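Local structure of monooxygenase (Mycobacterium tuberculosis, 5UQ4) at residues E21-F26 with F42-P47. The protein catalyses the oxidative breakdown of the heme porphyrin ring, using an electron donor such as ascorbate, and releases free iron. Numbering follows the deposited sequence.
Sequences ELEKRF and FQLLRP
Glu23 reaches from the helix across Leu44 to Arg46 on the strand. Glu23 CB lies 3.9 Å from Leu44 CD2, and Glu23 CG sits closer to the same methyl, at 3.6 Å; the two side chains cross at about a right angle. Beyond CG the glutamate chain runs extended, which carries the carboxylate past the leucine to the guanidinium. There Glu23 OE2 takes a hydrogen bond from Arg46 NH2 at 3.3 Å, on the syn side but tilted out of the carboxylate plane, a long, somewhat bent bond within a salt bridge, with the carboxylate and guanidinium planes 36° apart. Glu23 OE1 lies at the guanidinium edge and is hydrogen-bonded to Tyr54 OH, while Arg46 NH1 forms a salt bridge with Glu96 of the second subunit. Deeper in, Leu44 is directed at the helix, and its methyls meet it: Leu44 CD2 also touches Phe26 CB at 4.1 Å, and Leu44 CD1 touches Leu22 CD2 at 4.2 Å. Phe42, with CG anti to its backbone N (chi1 174°), brings its CZ to 4.1 Å from Phe26 CD1, the two side chains crossing roughly at right angles. Phe26 is probably among the heme-binding residues, consistent with this helix also bordering the heme pocket. Segment 21-26 of the helix runs nearly antiparallel (176°) to segment 42-47 of the strand, whose sheet continues into the second subunit: the ferredoxin-like packing of the dimeric alpha-beta barrel.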
loop_
_atom_site.group_PDB
_atom_site.type_symbol
_atom_site.label_atom_id
_atom_site.label_comp_id
_atom_site.label_asym_id
_atom_site.label_seq_id
_atom_site.Cartn_x
_atom_site.Cartn_y
_atom_site.Cartn_z
ATOM N N GLU B 21 16.016 -8.214 -11.768
ATOM C CA GLU B 21 16.456 -9.288 -10.885
ATOM C C GLU B 21 15.727 -9.245 -9.547
ATOM O O GLU B 21 15.465 -10.297 -8.952
ATOM C CB GLU B 21 17.974 -9.222 -10.688
ATOM C CG GLU B 21 18.431 -8.588 -9.383
ATOM C CD GLU B 21 19.923 -8.728 -9.155
ATOM O OE1 GLU B 21 20.367 -9.838 -8.789
ATOM O OE2 GLU B 21 20.651 -7.731 -9.340
ATOM N N LEU B 22 15.374 -8.050 -9.069
ATOM C CA LEU B 22 14.629 -7.952 -7.818
ATOM C C LEU B 22 13.200 -8.446 -7.990
ATOM O O LEU B 22 12.652 -9.106 -7.099
ATOM C CB LEU B 22 14.639 -6.511 -7.313
ATOM C CG LEU B 22 14.010 -6.304 -5.935
ATOM C CD1 LEU B 22 15.023 -5.685 -4.993
ATOM C CD2 LEU B 22 12.757 -5.445 -6.030
ATOM N N GLU B 23 12.583 -8.137 -9.129
ATOM C CA GLU B 23 11.217 -8.572 -9.384
ATOM C C GLU B 23 11.142 -10.047 -9.760
ATOM O O GLU B 23 10.086 -10.667 -9.592
ATOM C CB GLU B 23 10.604 -7.686 -10.468
ATOM C CG GLU B 23 10.781 -6.202 -10.162
ATOM C CD GLU B 23 10.528 -5.295 -11.346
ATOM O OE1 GLU B 23 10.977 -4.133 -11.302
ATOM O OE2 GLU B 23 9.885 -5.741 -12.320
ATOM N N LYS B 24 12.239 -10.621 -10.253
ATOM C CA LYS B 24 12.307 -12.071 -10.388
ATOM C C LYS B 24 12.458 -12.734 -9.025
ATOM O O LYS B 24 11.896 -13.808 -8.782
ATOM C CB LYS B 24 13.467 -12.456 -11.306
ATOM C CG LYS B 24 13.675 -13.954 -11.458
ATOM C CD LYS B 24 12.609 -14.571 -12.346
ATOM C CE LYS B 24 13.214 -15.572 -13.318
ATOM N NZ LYS B 24 14.085 -16.562 -12.624
ATOM N N ARG B 25 13.201 -12.094 -8.119
ATOM C CA ARG B 25 13.423 -12.660 -6.793
ATOM C C ARG B 25 12.147 -12.642 -5.963
ATOM O O ARG B 25 11.806 -13.632 -5.303
ATOM C CB ARG B 25 14.539 -11.887 -6.086
ATOM C CG ARG B 25 14.590 -12.085 -4.583
ATOM C CD ARG B 25 15.801 -11.383 -3.985
ATOM N NE ARG B 25 15.859 -11.530 -2.535
ATOM C CZ ARG B 25 16.490 -12.520 -1.912
ATOM N NH1 ARG B 25 17.116 -13.452 -2.614
ATOM N NH2 ARG B 25 16.496 -12.577 -0.586
ATOM N N PHE B 26 11.425 -11.521 -5.980
ATOM C CA PHE B 26 10.214 -11.413 -5.179
ATOM C C PHE B 26 9.050 -12.203 -5.758
ATOM O O PHE B 26 8.052 -12.401 -5.057
ATOM C CB PHE B 26 9.826 -9.944 -5.012
ATOM C CG PHE B 26 10.453 -9.294 -3.813
ATOM C CD1 PHE B 26 10.062 -9.653 -2.533
ATOM C CD2 PHE B 26 11.440 -8.334 -3.964
ATOM C CE1 PHE B 26 10.639 -9.061 -1.426
ATOM C CE2 PHE B 26 12.021 -7.739 -2.861
ATOM C CZ PHE B 26 11.620 -8.103 -1.590
ATOM N N PHE B 42 -0.297 -9.402 -1.564
ATOM C CA PHE B 42 1.086 -9.006 -1.771
ATOM C C PHE B 42 1.167 -8.126 -3.008
ATOM O O PHE B 42 0.476 -8.372 -3.999
ATOM C CB PHE B 42 2.002 -10.229 -1.934
ATOM C CG PHE B 42 3.422 -9.882 -2.287
ATOM C CD1 PHE B 42 4.345 -9.606 -1.295
ATOM C CD2 PHE B 42 3.835 -9.833 -3.609
ATOM C CE1 PHE B 42 5.650 -9.286 -1.611
ATOM C CE2 PHE B 42 5.140 -9.511 -3.930
ATOM C CZ PHE B 42 6.049 -9.238 -2.930
ATOM N N GLN B 43 2.016 -7.104 -2.948
ATOM C CA GLN B 43 2.221 -6.221 -4.085
ATOM C C GLN B 43 3.659 -5.729 -4.085
ATOM O O GLN B 43 4.201 -5.376 -3.035
ATOM C CB GLN B 43 1.257 -5.029 -4.059
ATOM C CG GLN B 43 -0.108 -5.321 -4.664
ATOM C CD GLN B 43 -0.968 -4.082 -4.791
ATOM O OE1 GLN B 43 -0.813 -3.126 -4.033
ATOM N NE2 GLN B 43 -1.887 -4.094 -5.749
ATOM N N LEU B 44 4.270 -5.724 -5.265
ATOM C CA LEU B 44 5.588 -5.143 -5.477
ATOM C C LEU B 44 5.406 -3.854 -6.265
ATOM O O LEU B 44 4.843 -3.870 -7.364
ATOM C CB LEU B 44 6.509 -6.112 -6.219
ATOM C CG LEU B 44 7.901 -5.584 -6.566
ATOM C CD1 LEU B 44 8.611 -5.075 -5.320
ATOM C CD2 LEU B 44 8.721 -6.664 -7.252
ATOM N N LEU B 45 5.877 -2.743 -5.704
ATOM C CA LEU B 45 5.609 -1.416 -6.245
ATOM C C LEU B 45 6.915 -0.786 -6.709
ATOM O O LEU B 45 7.783 -0.469 -5.890
ATOM C CB LEU B 45 4.911 -0.541 -5.206
ATOM C CG LEU B 45 3.632 -1.126 -4.598
ATOM C CD1 LEU B 45 3.017 -0.163 -3.596
ATOM C CD2 LEU B 45 2.630 -1.484 -5.688
ATOM N N ARG B 46 7.049 -0.610 -8.018
ATOM C CA ARG B 46 8.192 0.094 -8.589
ATOM C C ARG B 46 7.954 1.598 -8.514
ATOM O O ARG B 46 6.905 2.075 -8.956
ATOM C CB ARG B 46 8.412 -0.326 -10.038
ATOM C CG ARG B 46 9.464 0.487 -10.771
ATOM C CD ARG B 46 9.407 0.237 -12.273
ATOM N NE ARG B 46 9.379 -1.186 -12.597
ATOM C CZ ARG B 46 8.514 -1.746 -13.437
ATOM N NH1 ARG B 46 7.597 -1.004 -14.043
ATOM N NH2 ARG B 46 8.566 -3.051 -13.670
ATOM N N PRO B 47 8.892 2.370 -7.970
ATOM C CA PRO B 47 8.666 3.813 -7.839
ATOM C C PRO B 47 8.670 4.502 -9.194
ATOM O O PRO B 47 9.467 4.176 -10.078
ATOM C CB PRO B 47 9.843 4.273 -6.973
ATOM C CG PRO B 47 10.923 3.287 -7.274
ATOM C CD PRO B 47 10.221 1.972 -7.477
#